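Flagellar brake protein YcgR (Klebsiella pneumoniae, PDB 5KEC) binds cyclic di-GMP and, as the transcriptional activator MrkH, probably switches on type 3 fimbriae genes, linking this second messenger to biofilm formation. Local coordinates at residues R27-I32 against S38-L43; R21-K26 against F67-D72; C207-R212 against R218-I223. All coordinates share one frame; numbering follows the deposited sequence.

Contact 1 (R27-I32 against S38-L43)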
loop_
_atom_site.group_PDB
_atom_site.type_symbol
_atom_site.label_atom_id
_atom_site.label_comp_id
_atom_site.label_asym_id
_atom_site.label_seq_id
_atom_site.Cartn_x
_atom_site.Cartn_y
_atom_site.Cartn_z
ATOM N N ARG B 27 -25.227 -1.733 -3.195
ATOM C CA ARG B 27 -24.321 -2.871 -3.267
ATOM C C ARG B 27 -23.062 -2.528 -4.045
ATOM O O ARG B 27 -22.537 -3.354 -4.783
ATOM C CB ARG B 27 -25.008 -4.076 -3.911
ATOM C CG ARG B 27 -26.140 -4.683 -3.105
ATOM C CD ARG B 27 -26.706 -5.908 -3.830
ATOM N NE ARG B 27 -25.639 -6.838 -4.201
ATOM C CZ ARG B 27 -25.117 -6.939 -5.422
ATOM N NH1 ARG B 27 -25.571 -6.179 -6.408
ATOM N NH2 ARG B 27 -24.139 -7.805 -5.658
ATOM N N THR B 28 -22.583 -1.300 -3.882
ATOM C CA THR B 28 -21.363 -0.867 -4.554
ATOM C C THR B 28 -20.192 -1.769 -4.197
ATOM O O THR B 28 -20.024 -2.148 -3.038
ATOM C CB THR B 28 -21.038 0.591 -4.204
ATOM O OG1 THR B 28 -22.114 1.418 -4.656
ATOM C CG2 THR B 28 -19.739 1.050 -4.864
ATOM N N GLU B 29 -19.388 -2.129 -5.193
ATOM C CA GLU B 29 -18.220 -2.956 -4.933
ATOM C C GLU B 29 -17.203 -2.170 -4.122
ATOM O O GLU B 29 -16.864 -1.038 -4.462
ATOM C CB GLU B 29 -17.573 -3.428 -6.234
ATOM C CG GLU B 29 -18.424 -4.387 -7.050
ATOM C CD GLU B 29 -19.190 -3.696 -8.161
ATOM O OE1 GLU B 29 -19.319 -2.449 -8.123
ATOM O OE2 GLU B 29 -19.663 -4.409 -9.073
ATOM N N ILE B 30 -16.719 -2.768 -3.046
ATOM C CA ILE B 30 -15.638 -2.151 -2.292
ATOM C C ILE B 30 -14.382 -2.988 -2.493
ATOM O O ILE B 30 -14.413 -4.218 -2.363
ATOM C CB ILE B 30 -16.009 -1.958 -0.794
ATOM C CG1 ILE B 30 -14.892 -1.227 -0.040
ATOM C CG2 ILE B 30 -16.370 -3.283 -0.122
ATOM C CD1 ILE B 30 -15.301 -0.788 1.353
ATOM N N GLU B 31 -13.292 -2.331 -2.871
ATOM C CA GLU B 31 -12.022 -3.024 -3.054
ATOM C C GLU B 31 -11.088 -2.765 -1.876
ATOM O O GLU B 31 -10.826 -1.616 -1.526
ATOM C CB GLU B 31 -11.354 -2.595 -4.357
ATOM C CG GLU B 31 -10.172 -3.466 -4.747
ATOM C CD GLU B 31 -9.771 -3.292 -6.201
ATOM O OE1 GLU B 31 -10.306 -2.382 -6.870
ATOM O OE2 GLU B 31 -8.924 -4.077 -6.678
ATOM N N ILE B 32 -10.593 -3.841 -1.275
ATOM C CA ILE B 32 -9.718 -3.761 -0.111
ATOM C C ILE B 32 -8.320 -4.221 -0.491
ATOM O O ILE B 32 -8.144 -5.349 -0.959
ATOM C CB ILE B 32 -10.225 -4.683 1.012
ATOM C CG1 ILE B 32 -11.751 -4.600 1.121
ATOM C CG2 ILE B 32 -9.530 -4.362 2.331
ATOM C CD1 ILE B 32 -12.352 -5.581 2.120
ATOM N N SER B 38 -5.771 -8.059 -3.225
ATOM C CA SER B 38 -6.922 -7.193 -3.393
ATOM C C SER B 38 -8.153 -8.073 -3.441
ATOM O O SER B 38 -8.194 -9.055 -4.182
ATOM C CB SER B 38 -6.799 -6.393 -4.687
ATOM O OG SER B 38 -8.055 -5.898 -5.100
ATOM N N ILE B 39 -9.153 -7.744 -2.635
ATOM C CA ILE B 39 -10.411 -8.469 -2.716
ATOM C C ILE B 39 -11.561 -7.511 -2.995
ATOM O O ILE B 39 -11.522 -6.345 -2.610
ATOM C CB ILE B 39 -10.693 -9.301 -1.446
ATOM C CG1 ILE B 39 -11.307 -8.431 -0.353
ATOM C CG2 ILE B 39 -9.419 -9.976 -0.951
ATOM C CD1 ILE B 39 -11.577 -9.181 0.925
ATOM N N ILE B 40 -12.571 -8.005 -3.697
ATOM C CA ILE B 40 -13.769 -7.226 -3.940
ATOM C C ILE B 40 -14.898 -7.849 -3.147
ATOM O O ILE B 40 -15.076 -9.071 -3.156
ATOM C CB ILE B 40 -14.166 -7.240 -5.422
ATOM C CG1 ILE B 40 -13.029 -6.708 -6.292
ATOM C CG2 ILE B 40 -15.442 -6.429 -5.640
ATOM C CD1 ILE B 40 -12.787 -5.234 -6.145
ATOM N N THR B 41 -15.658 -7.006 -2.458
ATOM C CA THR B 41 -16.820 -7.455 -1.721
ATOM C C THR B 41 -17.822 -6.307 -1.649
ATOM O O THR B 41 -17.766 -5.383 -2.461
ATOM C CB THR B 41 -16.418 -7.950 -0.312
ATOM O OG1 THR B 41 -17.557 -8.513 0.351
ATOM C CG2 THR B 41 -15.841 -6.803 0.521
ATOM N N GLN B 42 -18.755 -6.376 -0.708
ATOM C CA GLN B 42 -19.703 -5.289 -0.486
ATOM C C GLN B 42 -19.656 -4.866 0.973
ATOM O O GLN B 42 -19.269 -5.649 1.843
ATOM C CB GLN B 42 -21.135 -5.704 -0.843
ATOM C CG GLN B 42 -21.593 -5.332 -2.248
ATOM C CD GLN B 42 -20.999 -6.226 -3.321
ATOM O OE1 GLN B 42 -20.413 -7.268 -3.026
ATOM N NE2 GLN B 42 -21.142 -5.817 -4.574
ATOM N N LEU B 43 -20.037 -3.619 1.236
ATOM C CA LEU B 43 -20.242 -3.153 2.601
ATOM C C LEU B 43 -21.338 -3.993 3.237
ATOM O O LEU B 43 -22.371 -4.230 2.615
ATOM C CB LEU B 43 -20.692 -1.694 2.584
ATOM C CG LEU B 43 -19.672 -0.665 2.108
ATOM C CD1 LEU B 43 -20.402 0.606 1.680
ATOM C CD2 LEU B 43 -18.658 -0.383 3.204
HETATM O O HOH W 1 -21.330 -1.915 -0.684
#

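Contact 2 (R21-K26 against F67-D72)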
loop_
_atom_site.group_PDB
_atom_site.type_symbol
_atom_site.label_atom_id
_atom_site.label_comp_id
_atom_site.label_asym_id
_atom_site.label_seq_id
_atom_site.Cartn_x
_atom_site.Cartn_y
_atom_site.Cartn_z
ATOM N N ARG B 21 -23.736 4.992 3.514
ATOM C CA ARG B 21 -25.080 4.431 3.570
ATOM C C ARG B 21 -25.668 4.204 2.184
ATOM O O ARG B 21 -26.355 3.209 1.951
ATOM C CB ARG B 21 -26.009 5.323 4.389
ATOM C CG ARG B 21 -25.703 5.338 5.877
ATOM C CD ARG B 21 -26.811 6.039 6.643
ATOM N NE ARG B 21 -26.569 6.056 8.083
ATOM C CZ ARG B 21 -26.849 5.043 8.898
ATOM N NH1 ARG B 21 -27.370 3.923 8.410
ATOM N NH2 ARG B 21 -26.602 5.146 10.199
ATOM N N GLU B 22 -25.392 5.126 1.267
ATOM C CA GLU B 22 -25.913 5.031 -0.087
ATOM C C GLU B 22 -25.231 3.914 -0.864
ATOM O O GLU B 22 -25.896 3.096 -1.502
ATOM C CB GLU B 22 -25.748 6.365 -0.819
ATOM C CG GLU B 22 -26.231 6.340 -2.257
ATOM C CD GLU B 22 -26.317 7.727 -2.867
ATOM O OE1 GLU B 22 -25.260 8.340 -3.132
ATOM O OE2 GLU B 22 -27.450 8.207 -3.074
ATOM N N GLU B 23 -23.904 3.878 -0.809
ATOM C CA GLU B 23 -23.159 2.850 -1.523
ATOM C C GLU B 23 -23.505 1.459 -0.979
ATOM O O GLU B 23 -23.596 0.489 -1.730
ATOM C CB GLU B 23 -21.654 3.120 -1.448
ATOM C CG GLU B 23 -21.242 4.478 -2.001
ATOM C CD GLU B 23 -21.698 4.704 -3.440
ATOM O OE1 GLU B 23 -21.704 3.749 -4.243
ATOM O OE2 GLU B 23 -22.054 5.849 -3.775
ATOM N N LEU B 24 -23.712 1.371 0.329
ATOM C CA LEU B 24 -24.179 0.133 0.945
ATOM C C LEU B 24 -25.463 -0.338 0.259
ATOM O O LEU B 24 -25.590 -1.504 -0.141
ATOM C CB LEU B 24 -24.438 0.360 2.434
ATOM C CG LEU B 24 -25.294 -0.695 3.132
ATOM C CD1 LEU B 24 -24.443 -1.892 3.518
ATOM C CD2 LEU B 24 -25.953 -0.087 4.358
ATOM N N ARG B 25 -26.393 0.600 0.104
ATOM C CA ARG B 25 -27.718 0.345 -0.453
ATOM C C ARG B 25 -27.666 -0.018 -1.933
ATOM O O ARG B 25 -28.549 -0.702 -2.449
ATOM C CB ARG B 25 -28.606 1.575 -0.235
ATOM C CG ARG B 25 -29.976 1.486 -0.876
ATOM C CD ARG B 25 -30.817 2.713 -0.546
ATOM N NE ARG B 25 -30.419 3.891 -1.314
ATOM C CZ ARG B 25 -30.824 5.130 -1.043
ATOM N NH1 ARG B 25 -31.634 5.357 -0.015
ATOM N NH2 ARG B 25 -30.417 6.145 -1.795
ATOM N N LYS B 26 -26.623 0.436 -2.616
ATOM C CA LYS B 26 -26.487 0.157 -4.034
ATOM C C LYS B 26 -25.615 -1.062 -4.276
ATOM O O LYS B 26 -25.306 -1.389 -5.413
ATOM C CB LYS B 26 -25.925 1.379 -4.761
ATOM C CG LYS B 26 -26.777 2.613 -4.547
ATOM C CD LYS B 26 -26.653 3.595 -5.689
ATOM C CE LYS B 26 -25.227 4.079 -5.858
ATOM N NZ LYS B 26 -25.132 5.094 -6.945
ATOM N N PHE B 67 -8.741 1.438 0.722
ATOM C CA PHE B 67 -10.000 1.011 0.128
ATOM C C PHE B 67 -10.313 1.783 -1.141
ATOM O O PHE B 67 -9.842 2.911 -1.337
ATOM C CB PHE B 67 -11.160 1.221 1.098
ATOM C CG PHE B 67 -11.096 0.363 2.323
ATOM C CD1 PHE B 67 -11.847 -0.796 2.411
ATOM C CD2 PHE B 67 -10.296 0.724 3.396
ATOM C CE1 PHE B 67 -11.793 -1.585 3.549
ATOM C CE2 PHE B 67 -10.243 -0.060 4.522
ATOM C CZ PHE B 67 -10.991 -1.216 4.595
ATOM N N LEU B 68 -11.136 1.167 -1.985
ATOM C CA LEU B 68 -11.685 1.814 -3.156
ATOM C C LEU B 68 -13.155 1.418 -3.273
ATOM O O LEU B 68 -13.482 0.243 -3.425
ATOM C CB LEU B 68 -10.912 1.375 -4.396
ATOM C CG LEU B 68 -10.722 2.364 -5.540
ATOM C CD1 LEU B 68 -10.134 3.669 -5.030
ATOM C CD2 LEU B 68 -9.820 1.751 -6.598
ATOM N N LEU B 69 -14.045 2.397 -3.170
ATOM C CA LEU B 69 -15.452 2.168 -3.454
ATOM C C LEU B 69 -15.700 2.493 -4.910
ATOM O O LEU B 69 -15.512 3.635 -5.333
ATOM C CB LEU B 69 -16.340 3.040 -2.571
ATOM C CG LEU B 69 -16.691 2.472 -1.198
ATOM C CD1 LEU B 69 -17.324 3.558 -0.342
ATOM C CD2 LEU B 69 -17.625 1.268 -1.340
ATOM N N HIS B 70 -16.106 1.487 -5.679
ATOM C CA HIS B 70 -16.310 1.668 -7.107
ATOM C C HIS B 70 -17.713 2.200 -7.379
ATOM O O HIS B 70 -18.566 1.489 -7.909
ATOM C CB HIS B 70 -16.057 0.356 -7.860
ATOM C CG HIS B 70 -14.658 -0.160 -7.718
ATOM N ND1 HIS B 70 -13.664 0.123 -8.632
ATOM C CD2 HIS B 70 -14.083 -0.936 -6.769
ATOM C CE1 HIS B 70 -12.541 -0.457 -8.253
ATOM N NE2 HIS B 70 -12.767 -1.107 -7.124
ATOM N N SER B 71 -17.938 3.459 -7.009
ATOM C CA SER B 71 -19.246 4.086 -7.158
ATOM C C SER B 71 -19.504 4.532 -8.592
ATOM O O SER B 71 -18.584 4.592 -9.410
ATOM C CB SER B 71 -19.373 5.283 -6.218
ATOM O OG SER B 71 -20.602 5.957 -6.418
ATOM N N ASP B 72 -20.765 4.840 -8.881
ATOM C CA ASP B 72 -21.170 5.332 -10.193
ATOM C C ASP B 72 -20.604 6.723 -10.431
ATOM O O ASP B 72 -20.409 7.141 -11.573
ATOM C CB ASP B 72 -22.695 5.388 -10.290
ATOM C CG ASP B 72 -23.339 4.023 -10.189
ATOM O OD1 ASP B 72 -22.756 3.050 -10.710
ATOM O OD2 ASP B 72 -24.429 3.922 -9.586
#

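Contact 3 (C207-R212 against R218-I223)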
loop_
_atom_site.group_PDB
_atom_site.type_symbol
_atom_site.label_atom_id
_atom_site.label_comp_id
_atom_site.label_asym_id
_atom_site.label_seq_id
_atom_site.Cartn_x
_atom_site.Cartn_y
_atom_site.Cartn_z
ATOM N N CYS B 207 9.181 -4.619 0.033
ATOM C CA CYS B 207 9.174 -3.955 1.327
ATOM C C CYS B 207 8.171 -2.822 1.384
ATOM O O CYS B 207 7.797 -2.244 0.364
ATOM C CB CYS B 207 10.573 -3.434 1.652
ATOM S SG CYS B 207 11.790 -4.757 1.893
ATOM N N GLN B 208 7.729 -2.518 2.595
ATOM C CA GLN B 208 6.861 -1.385 2.824
ATOM C C GLN B 208 7.691 -0.332 3.544
ATOM O O GLN B 208 8.400 -0.643 4.498
ATOM C CB GLN B 208 5.669 -1.810 3.676
ATOM C CG GLN B 208 4.562 -0.783 3.773
ATOM C CD GLN B 208 3.450 -1.231 4.698
ATOM O OE1 GLN B 208 3.413 -0.853 5.870
ATOM N NE2 GLN B 208 2.536 -2.045 4.176
ATOM N N PHE B 209 7.626 0.906 3.062
ATOM C CA PHE B 209 8.320 2.017 3.705
ATOM C C PHE B 209 7.683 2.360 5.046
ATOM O O PHE B 209 6.463 2.493 5.142
ATOM C CB PHE B 209 8.272 3.263 2.815
ATOM C CG PHE B 209 9.112 3.167 1.578
ATOM C CD1 PHE B 209 8.681 3.739 0.392
ATOM C CD2 PHE B 209 10.339 2.528 1.602
ATOM C CE1 PHE B 209 9.455 3.665 -0.750
ATOM C CE2 PHE B 209 11.117 2.449 0.464
ATOM C CZ PHE B 209 10.676 3.018 -0.713
ATOM N N LYS B 210 8.509 2.499 6.079
ATOM C CA LYS B 210 8.075 3.144 7.316
ATOM C C LYS B 210 8.822 4.469 7.443
ATOM O O LYS B 210 9.895 4.529 8.049
ATOM C CB LYS B 210 8.346 2.264 8.543
ATOM C CG LYS B 210 7.452 1.042 8.665
ATOM C CD LYS B 210 5.979 1.421 8.778
ATOM C CE LYS B 210 5.083 0.182 8.753
ATOM N NZ LYS B 210 3.633 0.513 8.863
ATOM N N PHE B 211 8.261 5.525 6.860
ATOM C CA PHE B 211 8.938 6.818 6.820
ATOM C C PHE B 211 9.135 7.440 8.201
ATOM O O PHE B 211 8.320 7.252 9.104
ATOM C CB PHE B 211 8.188 7.798 5.920
ATOM C CG PHE B 211 8.263 7.460 4.460
ATOM C CD1 PHE B 211 9.384 7.793 3.716
ATOM C CD2 PHE B 211 7.209 6.814 3.828
ATOM C CE1 PHE B 211 9.456 7.487 2.368
ATOM C CE2 PHE B 211 7.271 6.503 2.484
ATOM C CZ PHE B 211 8.397 6.838 1.750
ATOM N N ARG B 212 10.223 8.191 8.348
ATOM C CA ARG B 212 10.526 8.865 9.603
ATOM C C ARG B 212 9.968 10.283 9.619
ATOM O O ARG B 212 9.667 10.823 10.679
ATOM C CB ARG B 212 12.034 8.877 9.858
ATOM C CG ARG B 212 12.632 7.496 10.014
ATOM C CD ARG B 212 14.094 7.570 10.406
ATOM N NE ARG B 212 14.610 6.256 10.777
ATOM C CZ ARG B 212 15.843 6.035 11.218
ATOM N NH1 ARG B 212 16.696 7.043 11.349
ATOM N NH2 ARG B 212 16.218 4.803 11.530
ATOM N N ARG B 218 7.960 12.970 0.959
ATOM C CA ARG B 218 7.892 13.971 -0.101
ATOM C C ARG B 218 9.053 13.807 -1.070
ATOM O O ARG B 218 8.880 13.923 -2.285
ATOM C CB ARG B 218 7.895 15.386 0.473
ATOM C CG ARG B 218 6.520 15.900 0.884
ATOM C CD ARG B 218 6.547 17.416 1.034
ATOM N NE ARG B 218 5.234 17.983 1.331
ATOM C CZ ARG B 218 4.846 18.378 2.539
ATOM N NH1 ARG B 218 5.670 18.269 3.571
ATOM N NH2 ARG B 218 3.633 18.884 2.714
ATOM N N ARG B 219 10.241 13.542 -0.532
ATOM C CA ARG B 219 11.393 13.300 -1.386
ATOM C C ARG B 219 11.143 12.085 -2.271
ATOM O O ARG B 219 11.446 12.105 -3.465
ATOM C CB ARG B 219 12.665 13.128 -0.557
ATOM C CG ARG B 219 13.172 14.430 0.045
ATOM C CD ARG B 219 14.349 14.179 0.971
ATOM N NE ARG B 219 15.554 13.806 0.236
ATOM C CZ ARG B 219 16.634 13.270 0.796
ATOM N NH1 ARG B 219 16.656 13.025 2.101
ATOM N NH2 ARG B 219 17.685 12.961 0.045
ATOM N N ILE B 220 10.580 11.030 -1.688
ATOM C CA ILE B 220 10.254 9.835 -2.464
ATOM C C ILE B 220 9.235 10.151 -3.558
ATOM O O ILE B 220 9.344 9.668 -4.685
ATOM C CB ILE B 220 9.703 8.702 -1.566
ATOM C CG1 ILE B 220 10.800 8.159 -0.651
ATOM C CG2 ILE B 220 9.141 7.579 -2.412
ATOM C CD1 ILE B 220 11.946 7.535 -1.392
ATOM N N GLU B 221 8.244 10.969 -3.215
ATOM C CA GLU B 221 7.170 11.306 -4.145
ATOM C C GLU B 221 7.676 12.142 -5.316
ATOM O O GLU B 221 7.187 12.014 -6.436
ATOM C CB GLU B 221 6.024 12.003 -3.404
ATOM C CG GLU B 221 5.201 11.034 -2.551
ATOM C CD GLU B 221 4.267 11.724 -1.564
ATOM O OE1 GLU B 221 4.599 12.830 -1.086
ATOM O OE2 GLU B 221 3.198 11.147 -1.261
ATOM N N LYS B 222 8.673 12.983 -5.061
ATOM C CA LYS B 222 9.270 13.779 -6.126
ATOM C C LYS B 222 10.065 12.911 -7.089
ATOM O O LYS B 222 10.020 13.111 -8.302
ATOM C CB LYS B 222 10.155 14.879 -5.551
ATOM C CG LYS B 222 9.368 15.975 -4.862
ATOM C CD LYS B 222 10.262 17.134 -4.447
ATOM C CE LYS B 222 11.325 16.702 -3.450
ATOM N NZ LYS B 222 12.142 17.857 -2.979
ATOM N N ILE B 223 10.794 11.942 -6.548
ATOM C CA ILE B 223 11.501 10.983 -7.379
ATOM C C ILE B 223 10.511 10.208 -8.247
ATOM O O ILE B 223 10.760 9.967 -9.430
ATOM C CB ILE B 223 12.295 9.982 -6.523
ATOM C CG1 ILE B 223 13.353 10.702 -5.687
ATOM C CG2 ILE B 223 12.929 8.907 -7.406
ATOM C CD1 ILE B 223 14.066 9.794 -4.715
#

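Contact 1 (R27-I32 against S38-L43)
Ile30 pairs with Thr41, and Ile32 with Ile39, as hydrogen-bonded pairs of the antiparallel hairpin formed by strands 29-34 and 37-46. The axes of segments 29-32 and 38-42 lie 146° apart in N-to-C direction, so they run antiparallel with a twist, and come within 4.6 Å. Ile30 N gives a bond of 2.9 Å to Thr41 O, and Thr41 N returns one to Ile30 O. Ile32 and Ile39 exchange bonds in the same way. Ile30, Ile32, Ile39 and Thr41 share one face. There CG2 of Ile30 lies 3.6 Å from CG2 of Thr41. Ile32 and Ile39 run side by side, with Ile32 CD1 3.9 Å from Ile39 CD1. On the other face Glu31 reaches across to Ser38 on the partner strand, with CG anti to its backbone N (chi1 -169°). Its OE2 accepts from Ser38 OG at 2.6 Å through the anti lone pair, while Ile40 CD1 packs 3.5 Å from Glu31 CG. Past these pairs, Gln42 NE2 donates to Arg27 O at 2.8 Å, from above the carbonyl plane. Arg27 is the C-prime residue of a Schellman motif ending helix 13-25, so this bond ties the helix end to the hairpin. OE2 of Glu31 also forms a salt bridge with Arg110, and OE1 is hydrogen-bonded to His70, both cyclic di-GMP-binding residues. Ser38 probably helps position this carboxylate beside the unoccupied site.

Contact 2 (R21-K26 against F67-D72)
Glu23, in the last turn of helix 13-25, and Lys26, just after it, meet Ser71 and Asp72. The contact sets the end of the helix against strand 64-71 of the N-terminal, YcgR-like sheet. It lies beside His70, which binds cyclic di-GMP in another structure of this protein.

Glu23 starts from the helix toward the strand and then bends at CG (chi2 -56°), which brings its carboxylate beside the Ser71 hydroxyl. Ser71 OG lies 3.0 Å from Glu23 OE2 and 3.3 Å from Glu23 OE1. The hydroxyl can give its proton to OE2, but Ser73 OG is another hydrogen-bonding partner, and the direction is not settled. The CB of Ser71 also packs against the carboxylate, 3.4 Å from Glu23 OE1. That same OE1 is hydrogen-bonded to Thr28 OG1, just after the helix. Nearer the helix, Glu23 CG lies 4.4 Å from Leu69 CD1, a loose apolar touch at the base of the polar group.

Lys26 is the first residue to leave helical geometry. Its side chain and that of Asp72 approach from opposite directions. NZ of Lys26 forms a salt bridge of 3.0 Å with OD2 of Asp72, reached from 35° above the carboxylate plane. Both residues are exposed, so water probably weakens this pair.

His70 starts away from the helix, at the centre of an inverse gamma turn. Its ring is bonded to Glu31 and Lys75, of the two neighbouring strands.

The chemistry is therefore graded. The buried Glu23 carboxylate lies beside two hydroxyls, Thr28 and Ser71, which may help to satisfy it, though the Ser71 proton could instead go to Ser73. The ion pair at the surface links the residue just after the helix to Asp72, just after strand 64-71.

Contact 3 (C207-R212 against R218-I223)
Apolar packing carries this contact: Ile220 of helix 214-234 meets Phe211 and Phe209, at the end of strand 199-210. The closer pair is Ile220 with Phe211. CG1 of Ile220 comes to the edge of the Phe211 ring, near its plane, 3.4 Å from CE1 of Phe211 and 3.6 Å from its CZ. CB of Ile220 follows, 4.0 Å from Phe211 CZ. The isoleucine therefore abuts the rim of the ring and does not lie over its face.

The second apolar touch uses the other branch. Ile220 CG2 stands 4.3 Å from Phe209 CE1 and approaches that ring obliquely. With chi1 at -69°, CG2 of Ile220 is anti to its backbone N and CG1 is anti to the carbonyl carbon, which divides the two branches between the two rings. Phe211 also touches Ile180 of strand 177-193 and, on the helix, the side chains of Asp216 and Gln217. Phe209 touches Leu182 and Cys147.

No polar atoms pair between the two segments; the bonds run within each or to other parts of the domain. In the helix, Lys222 N bonds to Arg218 O at 2.9 Å and Ile223 N to Arg219 O at 3.2 Å. Arg219 also bonds to Tyr175 O. Along the strand, Lys210 NZ makes a weak bond of 3.3 Å to Gln208 OE1. The strand backbone is fixed on both sides, Phe209 bonding to Gly145 and Lys210 to Asp181.

The helix follows the last strand of the second sheet and folds back against it, consistent with the PilZ fold named for this protein. Cys207, on the same strand, and Gly146, close to Phe209, bind cyclic di-GMP in another structure of this protein. Between these two segments, Ile220 against the two phenylalanines is the contact, so the seam here is apolar.

In the fold
Contacts 1 and 2 reach the same sheet and touch each other. Contact 1 is nested in the chain loop closed by contact 2. Strands 29-34 and 64-71 are neighbours, joined by a backbone bond between Glu31 and Leu68. Contact 3 lies across the chain's centre, about 30 Å from contact 2 between centres, and joins a helix to the other sheet. Contact 1 is partly buried and mixes backbone pairing with apolar and polar faces. Contact 2 has a buried carboxylate and a surface ion pair. Contact 3 is buried and relies on apolar side chains. Of the two helix-to-strand contacts, contact 2 is thus mainly polar and contact 3 apolar.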